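Side-chain contacts in hydrolase, isochorismatase family (Pseudomonas putida KT2440, PDB 4H17), which probably acts as a hydrolase of the isochorismatase family, built on a Rossmann-like fold, although its own substrate is not established: residues I99-R104 / K110-H115; E47-I52 / Q87-L92; M132-V137 / A173-C178; A58-K61 / P65-H68. One frame throughout, in Å; residues are numbered along the deposited sequence. Where two conformers were deposited one is given.

How the interactions relate
Starting from the N terminus, interaction 2 opens first, on helix 45-61, and closes a long loop when residues 87-92 return to pack on that helix. Interaction 4 falls wholly within this loop: the end of the same helix turns back onto strand 66-71 after only three intervening residues. Interaction 1 follows, closing the short link from edge strand 99-103 to helix 114-121, and interaction 3 comes last, joining helix 133-146 to helix 172-186. None of the loops cross. Strand 99-103 pairs with 66-71, so interactions 1 and 4 share backbone bonds in one sheet, while Lys103 of interaction 1 reaches Ser136 of interaction 3 at the sulfate-filled pocket.

Interaction 1: residues I99-R104 / K110-H115; sequences IVIEKR and KNTKLH. With SO4 (sulfate ion), chain E.
Thr112 rests its methyl group against strand 99-103, and the apolar contacts start there. CG2 lies 3.8 Å from Lys103 CB and also approaches the Glu102 carbonyl oxygen. Ile101 is modelled in two conformers; in one of them its CD1 comes 4.1 Å from Thr112 CB and 4.2 Å from Leu114 CB, the side chain meeting that of Thr112 at about a right angle, so these contacts are less certain. A beta-branched threonine suits this spot, since one branch can pack while the other is polar.

The polar branch turns back into its own loop. Thr112 OG1 accepts from Leu114 N at 3.1 Å, forming an ST turn, and gives its own proton to Ala108 O.

Two waters join the backbones. One donates to both Glu102 O and Asn111 O. The other accepts from Arg104 N at 2.9 Å and donates to Lys110 O, so polar groups where the strand ends are bridged rather than paired directly.

Charged groups lead away from the packing. Arg104 NH1 meets sulfate O2 at 3.1 Å, at the edge of the guanidinium and in its plane, and Arg14 of the second subunit binds the same ion. Lys103 NZ reaches Met105 O and Ser136 OG, with Asp30 a weaker, longer partner; this grouping is consistent with the Asp-Lys-Cys site of the family, a serine apparently standing where many relatives have the cysteine.

The whole is a strand-to-helix connection of a Rossmann-like sheet, with the ST turn leading into helix 114-121.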
loop_
_atom_site.group_PDB
_atom_site.type_symbol
_atom_site.label_atom_id
_atom_site.label_comp_id
_atom_site.label_asym_id
_atom_site.label_seq_id
_atom_site.Cartn_x
_atom_site.Cartn_y
_atom_site.Cartn_z
ATOM N N ILE A 99 22.432 -10.008 5.943
ATOM C CA ILE A 99 21.726 -10.496 4.749
ATOM C C ILE A 99 21.503 -9.339 3.764
ATOM O O ILE A 99 21.143 -8.228 4.161
ATOM C CB ILE A 99 20.399 -11.102 5.187
ATOM C CG1 ILE A 99 20.672 -12.339 6.022
ATOM C CG2 ILE A 99 19.467 -11.332 4.035
ATOM C CD1 ILE A 99 19.577 -12.661 6.973
ATOM N N VAL A 100 21.692 -9.611 2.465
ATOM C CA VAL A 100 21.533 -8.586 1.431
ATOM C C VAL A 100 20.789 -9.175 0.253
ATOM O O VAL A 100 21.206 -10.194 -0.294
ATOM C CB VAL A 100 22.895 -8.006 0.958
ATOM C CG1 VAL A 100 22.690 -6.811 0.036
ATOM C CG2 VAL A 100 23.749 -7.535 2.111
ATOM N N ILE A 101 19.684 -8.550 -0.105
ATOM C CA ILE A 101 18.937 -8.975 -1.259
ATOM C C ILE A 101 18.692 -7.888 -2.268
ATOM O O ILE A 101 18.701 -6.664 -1.968
ATOM C CB ILE A 101 17.605 -9.610 -0.844
ATOM C CG1 ILE A 101 16.745 -8.621 -0.054
ATOM C CG2 ILE A 101 17.850 -10.897 -0.033
ATOM C CD1 ILE A 101 15.347 -9.129 0.163
ATOM N N GLU A 102 18.492 -8.378 -3.486
ATOM C CA GLU A 102 18.140 -7.533 -4.625
ATOM C C GLU A 102 16.765 -7.890 -5.103
ATOM O O GLU A 102 16.427 -9.081 -5.250
ATOM C CB GLU A 102 19.067 -7.753 -5.821
ATOM C CG GLU A 102 20.523 -7.933 -5.527
ATOM C CD GLU A 102 21.364 -7.734 -6.783
ATOM O OE1 GLU A 102 21.563 -6.578 -7.201
ATOM O OE2 GLU A 102 21.789 -8.751 -7.363
ATOM N N LYS A 103 15.957 -6.867 -5.329
ATOM C CA LYS A 103 14.555 -7.073 -5.687
ATOM C C LYS A 103 14.128 -6.296 -6.952
ATOM O O LYS A 103 14.672 -5.192 -7.250
ATOM C CB LYS A 103 13.680 -6.664 -4.504
ATOM C CG LYS A 103 13.646 -5.162 -4.285
ATOM C CD LYS A 103 12.672 -4.767 -3.187
ATOM C CE LYS A 103 12.497 -3.269 -3.144
ATOM N NZ LYS A 103 11.817 -2.664 -4.303
ATOM N N ARG A 104 13.118 -6.823 -7.648
ATOM C CA ARG A 104 12.546 -6.143 -8.822
ATOM C C ARG A 104 11.298 -5.308 -8.521
ATOM O O ARG A 104 11.083 -4.258 -9.148
ATOM C CB ARG A 104 12.218 -7.123 -9.953
ATOM C CG ARG A 104 11.765 -6.378 -11.214
ATOM C CD ARG A 104 12.784 -5.353 -11.738
ATOM N NE ARG A 104 13.916 -6.092 -12.238
ATOM C CZ ARG A 104 15.089 -5.602 -12.638
ATOM N NH1 ARG A 104 15.378 -4.314 -12.569
ATOM N NH2 ARG A 104 15.999 -6.450 -13.087
ATOM N N LYS A 110 8.743 -10.569 -3.442
ATOM C CA LYS A 110 8.508 -11.165 -4.756
ATOM C C LYS A 110 9.805 -11.590 -5.416
ATOM O O LYS A 110 10.659 -10.761 -5.729
ATOM C CB LYS A 110 7.720 -10.203 -5.647
ATOM C CG LYS A 110 7.476 -10.657 -7.083
ATOM C CD LYS A 110 6.666 -11.944 -7.218
ATOM C CE LYS A 110 6.040 -12.083 -8.613
ATOM N NZ LYS A 110 5.086 -13.237 -8.714
ATOM N N ASN A 111 9.935 -12.903 -5.603
ATOM C CA ASN A 111 11.134 -13.525 -6.190
ATOM C C ASN A 111 12.464 -13.258 -5.470
ATOM O O ASN A 111 13.524 -13.265 -6.098
ATOM C CB ASN A 111 11.259 -13.163 -7.679
ATOM C CG ASN A 111 10.039 -13.560 -8.494
ATOM O OD1 ASN A 111 9.424 -14.616 -8.279
ATOM N ND2 ASN A 111 9.694 -12.726 -9.469
ATOM N N THR A 112 12.419 -13.109 -4.140
ATOM C CA THR A 112 13.655 -12.865 -3.351
ATOM C C THR A 112 13.950 -13.909 -2.247
ATOM O O THR A 112 15.006 -13.890 -1.623
ATOM C CB THR A 112 13.604 -11.510 -2.641
ATOM O OG1 THR A 112 12.538 -11.558 -1.675
ATOM C CG2 THR A 112 13.423 -10.357 -3.620
ATOM N N LYS A 113 12.983 -14.748 -1.960
ATOM C CA LYS A 113 13.111 -15.648 -0.801
ATOM C C LYS A 113 13.197 -14.928 0.556
ATOM O O LYS A 113 13.622 -15.510 1.584
ATOM C CB LYS A 113 14.280 -16.616 -0.977
ATOM C CG LYS A 113 13.962 -17.684 -2.007
ATOM C CD LYS A 113 15.060 -18.727 -2.166
ATOM C CE LYS A 113 14.537 -19.961 -2.888
ATOM N NZ LYS A 113 13.905 -19.634 -4.197
ATOM N N LEU A 114 12.791 -13.649 0.578
ATOM C CA LEU A 114 12.694 -12.937 1.847
ATOM C C LEU A 114 11.830 -13.691 2.852
ATOM O O LEU A 114 12.178 -13.761 4.041
ATOM C CB LEU A 114 12.176 -11.506 1.634
ATOM C CG LEU A 114 11.959 -10.663 2.893
ATOM C CD1 LEU A 114 13.203 -10.507 3.747
ATOM C CD2 LEU A 114 11.384 -9.279 2.545
ATOM N N HIS A 115 10.755 -14.312 2.395
ATOM C CA HIS A 115 9.916 -15.094 3.316
ATOM C C HIS A 115 10.684 -16.254 3.992
ATOM O O HIS A 115 10.698 -16.359 5.230
ATOM C CB HIS A 115 8.659 -15.578 2.614
ATOM C CG HIS A 115 7.671 -16.150 3.566
ATOM N ND1 HIS A 115 6.811 -17.168 3.234
ATOM C CD2 HIS A 115 7.416 -15.841 4.855
ATOM C CE1 HIS A 115 6.068 -17.471 4.287
ATOM N NE2 HIS A 115 6.411 -16.679 5.285
HETATM S S SO4 E . 14.319 -1.411 -10.454
HETATM O O1 SO4 E . 12.882 -1.086 -10.127
HETATM O O2 SO4 E . 14.402 -1.410 -11.950
HETATM O O3 SO4 E . 14.800 -2.574 -9.787
HETATM O O4 SO4 E . 15.058 -0.189 -10.046
HETATM O O HOH W 1 15.401 -10.813 -7.063
HETATM O O HOH W 2 12.584 -9.637 -7.419
#

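Interaction 2: residues E47-I52 / Q87-L92; sequences EAVANI and QFIPGL
Leu92 drives its two methyl groups into the side of helix 45-61, where Ile52 and Val49, one helical turn apart, receive them. Leu92 CD2 is 3.7 Å from Ile52 CG2, with CD1 scarcely farther from the same methyl, and the two side chains cross at about a right angle. CD1 also reaches Val49 CG1 at 3.9 Å. Ile52 puts CG2 anti to its backbone N, and it is this branch that faces the leucine fork. Val49 uses both branches: CG1 is 3.8 Å from Ile89 CG2, whereas CG2 lies 4.1 Å from both Ile89 CG2 and CD1. Beta-branched residues suit the helix face because they offer methyl groups close to the backbone.

An alanine in place of Leu92 would probably leave Ile52 CG2 and Val49 CG1 without their methyl partners and open a gap beside the helix.

The corner of the turn is the solvent side. Ile89 to Leu92 make a type II beta turn, closed by Leu92 N to Ile89 O at 2.9 Å, with Pro90 and Gly91 exposed at its corner. Proline fits the second position, and Gly91, at phi 94°, takes angles where a side chain would collide with the preceding carbonyl oxygen. Gly91 N is hydrogen-bonded to Glu93 OE2. The turn thus throws both of its end residues, Ile89 and Leu92, back onto the helix.

Between the segments the touching side chains are all aliphatic. The join therefore depends on shape and hydrophobic burial, while Leu92 N and Gly91 N find their acceptors in Ile89 O and Glu93, away from the helix.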
loop_
_atom_site.group_PDB
_atom_site.type_symbol
_atom_site.label_atom_id
_atom_site.label_comp_id
_atom_site.label_asym_id
_atom_site.label_seq_id
_atom_site.Cartn_x
_atom_site.Cartn_y
_atom_site.Cartn_z
ATOM N N GLU A 47 18.417 13.423 8.107
ATOM C CA GLU A 47 17.999 12.854 9.368
ATOM C C GLU A 47 17.518 11.437 9.257
ATOM O O GLU A 47 17.774 10.650 10.141
ATOM C CB GLU A 47 16.955 13.692 10.094
ATOM C CG GLU A 47 16.815 13.318 11.576
ATOM C CD GLU A 47 18.116 13.447 12.398
ATOM O OE1 GLU A 47 19.072 14.129 11.955
ATOM O OE2 GLU A 47 18.193 12.855 13.506
ATOM N N ALA A 48 16.847 11.090 8.152
ATOM C CA ALA A 48 16.460 9.692 7.957
ATOM C C ALA A 48 17.666 8.770 7.884
ATOM O O ALA A 48 17.675 7.713 8.548
ATOM C CB ALA A 48 15.618 9.511 6.724
ATOM N N VAL A 49 18.697 9.161 7.148
ATOM C CA VAL A 49 19.925 8.370 7.066
ATOM C C VAL A 49 20.634 8.289 8.415
ATOM O O VAL A 49 21.075 7.231 8.805
ATOM C CB VAL A 49 20.889 8.918 5.988
ATOM C CG1 VAL A 49 22.265 8.258 6.029
ATOM C CG2 VAL A 49 20.284 8.755 4.613
ATOM N N ALA A 50 20.693 9.404 9.144
ATOM C CA ALA A 50 21.300 9.371 10.470
ATOM C C ALA A 50 20.544 8.376 11.366
ATOM O O ALA A 50 21.156 7.657 12.160
ATOM C CB ALA A 50 21.310 10.767 11.080
ATOM N N ASN A 51 19.216 8.302 11.221
ATOM C CA ASN A 51 18.426 7.355 12.028
ATOM C C ASN A 51 18.595 5.896 11.617
ATOM O O ASN A 51 18.674 5.034 12.475
ATOM C CB ASN A 51 16.969 7.770 12.130
ATOM C CG ASN A 51 16.757 8.896 13.115
ATOM O OD1 ASN A 51 17.408 8.965 14.171
ATOM N ND2 ASN A 51 15.822 9.782 12.812
ATOM N N ILE A 52 18.752 5.636 10.316
ATOM C CA ILE A 52 19.053 4.276 9.872
ATOM C C ILE A 52 20.414 3.863 10.488
ATOM O O ILE A 52 20.602 2.756 10.981
ATOM C CB ILE A 52 19.004 4.144 8.326
ATOM C CG1 ILE A 52 17.585 4.367 7.831
ATOM C CG2 ILE A 52 19.505 2.764 7.950
ATOM C CD1 ILE A 52 17.424 4.448 6.339
ATOM N N GLN A 87 24.696 2.118 -5.529
ATOM C CA GLN A 87 25.539 1.887 -4.351
ATOM C C GLN A 87 24.759 2.158 -3.070
ATOM O O GLN A 87 23.842 2.993 -3.062
ATOM C CB GLN A 87 26.812 2.767 -4.391
ATOM C CG GLN A 87 27.755 2.372 -5.534
ATOM C CD GLN A 87 28.778 3.446 -5.826
ATOM O OE1 GLN A 87 28.876 4.428 -5.116
ATOM N NE2 GLN A 87 29.526 3.272 -6.899
ATOM N N PHE A 88 25.171 1.519 -1.975
ATOM C CA PHE A 88 24.693 1.925 -0.675
ATOM C C PHE A 88 25.032 3.359 -0.332
ATOM O O PHE A 88 26.158 3.861 -0.616
ATOM C CB PHE A 88 25.230 0.994 0.423
ATOM C CG PHE A 88 24.654 -0.370 0.380
ATOM C CD1 PHE A 88 23.355 -0.568 0.847
ATOM C CD2 PHE A 88 25.387 -1.446 -0.105
ATOM C CE1 PHE A 88 22.796 -1.824 0.813
ATOM C CE2 PHE A 88 24.833 -2.717 -0.127
ATOM C CZ PHE A 88 23.544 -2.882 0.334
ATOM N N ILE A 89 24.103 4.023 0.343
ATOM C CA ILE A 89 24.363 5.324 0.941
ATOM C C ILE A 89 25.515 5.245 1.963
ATOM O O ILE A 89 25.581 4.363 2.778
ATOM C CB ILE A 89 23.101 5.832 1.672
ATOM C CG1 ILE A 89 22.022 6.143 0.648
ATOM C CG2 ILE A 89 23.385 7.038 2.587
ATOM C CD1 ILE A 89 20.658 6.382 1.260
ATOM N N PRO A 90 26.473 6.166 1.879
ATOM C CA PRO A 90 27.603 6.079 2.804
ATOM C C PRO A 90 27.198 5.956 4.271
ATOM O O PRO A 90 26.306 6.712 4.758
ATOM C CB PRO A 90 28.370 7.373 2.529
ATOM C CG PRO A 90 28.004 7.698 1.109
ATOM C CD PRO A 90 26.566 7.327 0.987
ATOM N N GLY A 91 27.794 4.963 4.923
ATOM C CA GLY A 91 27.533 4.641 6.301
ATOM C C GLY A 91 26.485 3.561 6.501
ATOM O O GLY A 91 26.353 3.033 7.613
ATOM N N LEU A 92 25.739 3.243 5.440
ATOM C CA LEU A 92 24.666 2.284 5.533
ATOM C C LEU A 92 25.016 0.985 4.811
ATOM O O LEU A 92 24.121 0.187 4.473
ATOM C CB LEU A 92 23.348 2.892 5.024
ATOM C CG LEU A 92 22.886 4.191 5.691
ATOM C CD1 LEU A 92 21.491 4.570 5.221
ATOM C CD2 LEU A 92 22.934 4.069 7.208
#

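Interaction 3: residues M132-V137 / A173-C178; sequences MSHSSV and AQIHQC. With SO4 (sulfate ion), chain C.
His176 crosses from helix 172-186 to the first turn of helix 133-146, where Ser133 awaits it. Its CB merely turns the chain, placing CG anti to the backbone N (chi1 -168°), 4.0 Å from Ser133 OG. The next ring atom, ND1, shares a hydrogen bond with that hydroxyl at 2.9 Å, the serine lying at the ring edge and close to its plane. CE1 passes 3.5 Å from Ser133 CB. At the far corner NE2 hydrogen-bonds to Glu155 O, so both ring nitrogens are engaged, and a histidine suits a place needing a polar atom at each end of a flat group.

An alanine instead of His176 would probably leave Ser133 OG and Glu155 O each without this partner and weaken the tie between the helices. Alongside, Ile175 CG2 meets His134 CB at 4.2 Å, while the His134 ring hydrogen-bonds to Asp185 of the second subunit.

On another side of residues 132-137 a sulfate is gripped by Met132 N (2.8 Å), Ser136 N, Ser135 OG and Ser136 OG (2.6 Å). Met132, present as selenomethionine, follows a cis peptide bond, and two backbone N-H groups converge on one sulfate oxygen, much as in an oxyanion hole.

The contact sits beyond the C-terminal end of strand 125-131, with strand 150-159 supplying Glu155 O to His176 and the second subunit covering His134.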
loop_
_atom_site.group_PDB
_atom_site.type_symbol
_atom_site.label_atom_id
_atom_site.label_comp_id
_atom_site.label_asym_id
_atom_site.label_seq_id
_atom_site.Cartn_x
_atom_site.Cartn_y
_atom_site.Cartn_z
HETATM N N MSE A 132 11.214 4.095 -0.852
HETATM C CA MSE A 132 10.421 5.302 -0.438
HETATM C C MSE A 132 9.263 4.854 0.416
HETATM O O MSE A 132 8.751 3.730 0.259
HETATM C CB MSE A 132 9.872 6.001 -1.685
HETATM C CG MSE A 132 10.987 6.464 -2.601
HETATM SE SE MSE A 132 10.410 7.496 -4.151
HETATM C CE MSE A 132 9.212 6.166 -4.998
ATOM N N SER A 133 8.851 5.695 1.341
ATOM C CA SER A 133 7.858 5.289 2.327
ATOM C C SER A 133 6.571 4.825 1.650
ATOM O O SER A 133 5.965 3.852 2.114
ATOM C CB SER A 133 7.569 6.404 3.340
ATOM O OG SER A 133 7.153 7.573 2.739
ATOM N N HIS A 134 6.133 5.506 0.597
ATOM C CA HIS A 134 4.808 5.243 -0.019
ATOM C C HIS A 134 4.825 4.064 -1.001
ATOM O O HIS A 134 3.774 3.617 -1.453
ATOM C CB HIS A 134 4.236 6.474 -0.722
ATOM C CG HIS A 134 5.016 6.886 -1.917
ATOM N ND1 HIS A 134 6.238 7.505 -1.823
ATOM C CD2 HIS A 134 4.792 6.704 -3.238
ATOM C CE1 HIS A 134 6.737 7.690 -3.027
ATOM N NE2 HIS A 134 5.860 7.253 -3.906
ATOM N N SER A 135 6.019 3.622 -1.398
ATOM C CA SER A 135 6.165 2.680 -2.512
ATOM C C SER A 135 6.745 1.341 -2.025
ATOM O O SER A 135 5.998 0.514 -1.538
ATOM C CB SER A 135 6.941 3.322 -3.674
ATOM O OG SER A 135 7.136 2.401 -4.720
ATOM N N SER A 136 8.075 1.159 -2.004
ATOM C CA SER A 136 8.619 -0.142 -1.548
ATOM C C SER A 136 8.361 -0.449 -0.052
ATOM O O SER A 136 8.119 -1.591 0.312
ATOM C CB SER A 136 10.134 -0.323 -1.826
ATOM O OG SER A 136 10.387 -0.562 -3.202
ATOM N N VAL A 137 8.352 0.576 0.789
ATOM C CA VAL A 137 8.195 0.358 2.229
ATOM C C VAL A 137 6.738 -0.053 2.512
ATOM O O VAL A 137 6.490 -1.132 3.042
ATOM C CB VAL A 137 8.590 1.603 3.038
ATOM C CG1 VAL A 137 8.300 1.399 4.497
ATOM C CG2 VAL A 137 10.078 1.925 2.886
ATOM N N ALA A 173 6.405 15.872 2.969
ATOM C CA ALA A 173 5.981 15.733 4.362
ATOM C C ALA A 173 4.542 15.276 4.476
ATOM O O ALA A 173 4.199 14.527 5.402
ATOM C CB ALA A 173 6.190 17.037 5.147
ATOM N N GLN A 174 3.704 15.760 3.561
ATOM C CA GLN A 174 2.259 15.492 3.617
ATOM C C GLN A 174 2.052 14.048 3.151
ATOM O O GLN A 174 1.334 13.262 3.788
ATOM C CB GLN A 174 1.470 16.454 2.779
ATOM C CG GLN A 174 1.312 17.791 3.440
ATOM C CD GLN A 174 0.522 18.747 2.605
ATOM O OE1 GLN A 174 -0.477 18.372 1.990
ATOM N NE2 GLN A 174 0.941 20.014 2.609
ATOM N N ILE A 175 2.740 13.676 2.073
ATOM C CA ILE A 175 2.688 12.270 1.659
ATOM C C ILE A 175 3.131 11.339 2.790
ATOM O O ILE A 175 2.522 10.328 3.044
ATOM C CB ILE A 175 3.596 11.995 0.445
ATOM C CG1 ILE A 175 3.175 12.817 -0.775
ATOM C CG2 ILE A 175 3.632 10.497 0.165
ATOM C CD1 ILE A 175 1.773 12.598 -1.299
ATOM N N HIS A 176 4.264 11.657 3.402
ATOM C CA HIS A 176 4.834 10.804 4.419
ATOM C C HIS A 176 3.901 10.679 5.666
ATOM O O HIS A 176 3.663 9.594 6.153
ATOM C CB HIS A 176 6.222 11.295 4.769
ATOM C CG HIS A 176 7.007 10.330 5.598
ATOM N ND1 HIS A 176 7.452 9.128 5.109
ATOM C CD2 HIS A 176 7.429 10.392 6.884
ATOM C CE1 HIS A 176 8.126 8.490 6.045
ATOM N NE2 HIS A 176 8.138 9.244 7.129
ATOM N N GLN A 177 3.355 11.790 6.120
ATOM C CA GLN A 177 2.438 11.801 7.266
ATOM C C GLN A 177 1.193 11.001 6.951
ATOM O O GLN A 177 0.748 10.226 7.766
ATOM C CB GLN A 177 2.043 13.220 7.673
ATOM N N CYS A 178 0.639 11.187 5.752
ATOM C CA CYS A 178 -0.528 10.409 5.386
ATOM C C CYS A 178 -0.198 8.922 5.360
ATOM O O CYS A 178 -0.948 8.093 5.894
ATOM C CB CYS A 178 -1.113 10.912 4.057
ATOM S SG CYS A 178 -1.898 12.567 4.161
HETATM S S SO4 C . 10.746 2.731 -4.382
HETATM O O1 SO4 C . 11.464 1.438 -4.372
HETATM O O2 SO4 C . 10.032 2.941 -3.147
HETATM O O3 SO4 C . 9.741 2.665 -5.471
HETATM O O4 SO4 C . 11.623 3.863 -4.729
#

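Interaction 4: residues A58-K61 / P65-H68; sequences AARK and PIIH
Ile66 pushes its CD1 methyl into the corner between Ala59 and Arg60, on the last turn of helix 45-61. With CG1 anti to its own carbonyl carbon (chi1 -59°) and chi2 nearly extended, the isoleucine arm reaches straight to the helix: CD1 lies 3.8 Å from Ala59 CB and 3.6 Å from Arg60 CG. Ala59 suits this position because a single methyl lets strand and helix come close, while the longer isoleucine spans the remaining distance.

Arg60 starts the same way, CG set anti to the carbonyl carbon (chi1 -69°), and from there its chain runs extended to NE. It crosses Ile66 at about a right angle, so its CG methylene lies against the isoleucine tip while the guanidinium travels on toward His68. NH2 ends 4.2 Å from His68 CE1, near the plane of the ring at its edge.

Glu98 bridges the two: its OE2 forms a salt bridge with Arg60 NE and its OE1 a hydrogen bond with His68 NE2. Arg60 NH2 also hydrogen-bonds to Glu93 O. A carboxylate so placed would probably offset any charge the histidine carries.

Helix 45-61 and strand 66-71 are consecutive parts of a beta-alpha-beta unit begun by strand 24-29. Strand 66-71 lies in the sheet between 24-29 and 99-103, and Ile67, on its other face, packs against helix 114-121.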
loop_
_atom_site.group_PDB
_atom_site.type_symbol
_atom_site.label_atom_id
_atom_site.label_comp_id
_atom_site.label_asym_id
_atom_site.label_seq_id
_atom_site.Cartn_x
_atom_site.Cartn_y
_atom_site.Cartn_z
ATOM N N ALA A 58 22.693 0.059 16.778
ATOM C CA ALA A 58 22.001 -0.641 17.874
ATOM C C ALA A 58 21.783 -2.114 17.600
ATOM O O ALA A 58 21.982 -2.928 18.476
ATOM C CB ALA A 58 20.695 0.050 18.238
ATOM N N ALA A 59 21.352 -2.443 16.390
ATOM C CA ALA A 59 21.207 -3.819 15.994
ATOM C C ALA A 59 22.510 -4.605 16.028
ATOM O O ALA A 59 22.525 -5.762 16.438
ATOM C CB ALA A 59 20.589 -3.897 14.604
ATOM N N ARG A 60 23.598 -3.992 15.582
ATOM C CA ARG A 60 24.886 -4.637 15.575
ATOM C C ARG A 60 25.405 -4.832 16.995
ATOM O O ARG A 60 25.916 -5.896 17.314
ATOM C CB ARG A 60 25.860 -3.872 14.695
ATOM C CG ARG A 60 25.483 -3.978 13.219
ATOM C CD ARG A 60 26.204 -2.974 12.368
ATOM N NE ARG A 60 25.972 -3.205 10.957
ATOM C CZ ARG A 60 26.288 -2.369 9.971
ATOM N NH1 ARG A 60 26.881 -1.194 10.212
ATOM N NH2 ARG A 60 25.994 -2.695 8.724
ATOM N N LYS A 61 25.191 -3.837 17.839
ATOM C CA LYS A 61 25.678 -3.932 19.217
ATOM C C LYS A 61 24.978 -5.088 19.951
ATOM O O LYS A 61 25.577 -5.713 20.837
ATOM C CB LYS A 61 25.502 -2.595 19.949
ATOM C CG LYS A 61 26.533 -1.531 19.567
ATOM C CD LYS A 61 26.113 -0.150 20.060
ATOM C CE LYS A 61 27.160 0.931 19.883
ATOM N NZ LYS A 61 27.936 1.272 21.105
ATOM N N PRO A 65 19.529 -9.913 13.767
ATOM C CA PRO A 65 19.519 -10.163 12.324
ATOM C C PRO A 65 19.226 -8.903 11.588
ATOM O O PRO A 65 18.304 -8.144 12.003
ATOM C CB PRO A 65 18.393 -11.191 12.156
ATOM C CG PRO A 65 18.161 -11.757 13.501
ATOM C CD PRO A 65 18.415 -10.611 14.440
ATOM N N ILE A 66 20.008 -8.647 10.526
ATOM C CA ILE A 66 19.847 -7.446 9.759
ATOM C C ILE A 66 19.768 -7.803 8.283
ATOM O O ILE A 66 20.638 -8.517 7.752
ATOM C CB ILE A 66 21.043 -6.484 9.957
ATOM C CG1 ILE A 66 21.193 -6.112 11.442
ATOM C CG2 ILE A 66 20.935 -5.266 9.048
ATOM C CD1 ILE A 66 22.531 -5.485 11.798
ATOM N N ILE A 67 18.731 -7.295 7.645
ATOM C CA ILE A 67 18.452 -7.559 6.207
ATOM C C ILE A 67 18.453 -6.251 5.435
ATOM O O ILE A 67 17.730 -5.301 5.777
ATOM C CB ILE A 67 17.100 -8.209 6.019
ATOM C CG1 ILE A 67 17.068 -9.561 6.723
ATOM C CG2 ILE A 67 16.786 -8.267 4.533
ATOM C CD1 ILE A 67 15.691 -10.201 6.832
ATOM N N HIS A 68 19.339 -6.149 4.459
ATOM C CA HIS A 68 19.407 -5.012 3.561
ATOM C C HIS A 68 18.771 -5.393 2.215
ATOM O O HIS A 68 19.147 -6.405 1.592
ATOM C CB HIS A 68 20.860 -4.619 3.290
ATOM C CG HIS A 68 21.695 -4.419 4.513
ATOM N ND1 HIS A 68 21.981 -3.164 5.006
ATOM C CD2 HIS A 68 22.330 -5.292 5.323
ATOM C CE1 HIS A 68 22.739 -3.281 6.083
ATOM N NE2 HIS A 68 22.981 -4.561 6.287
#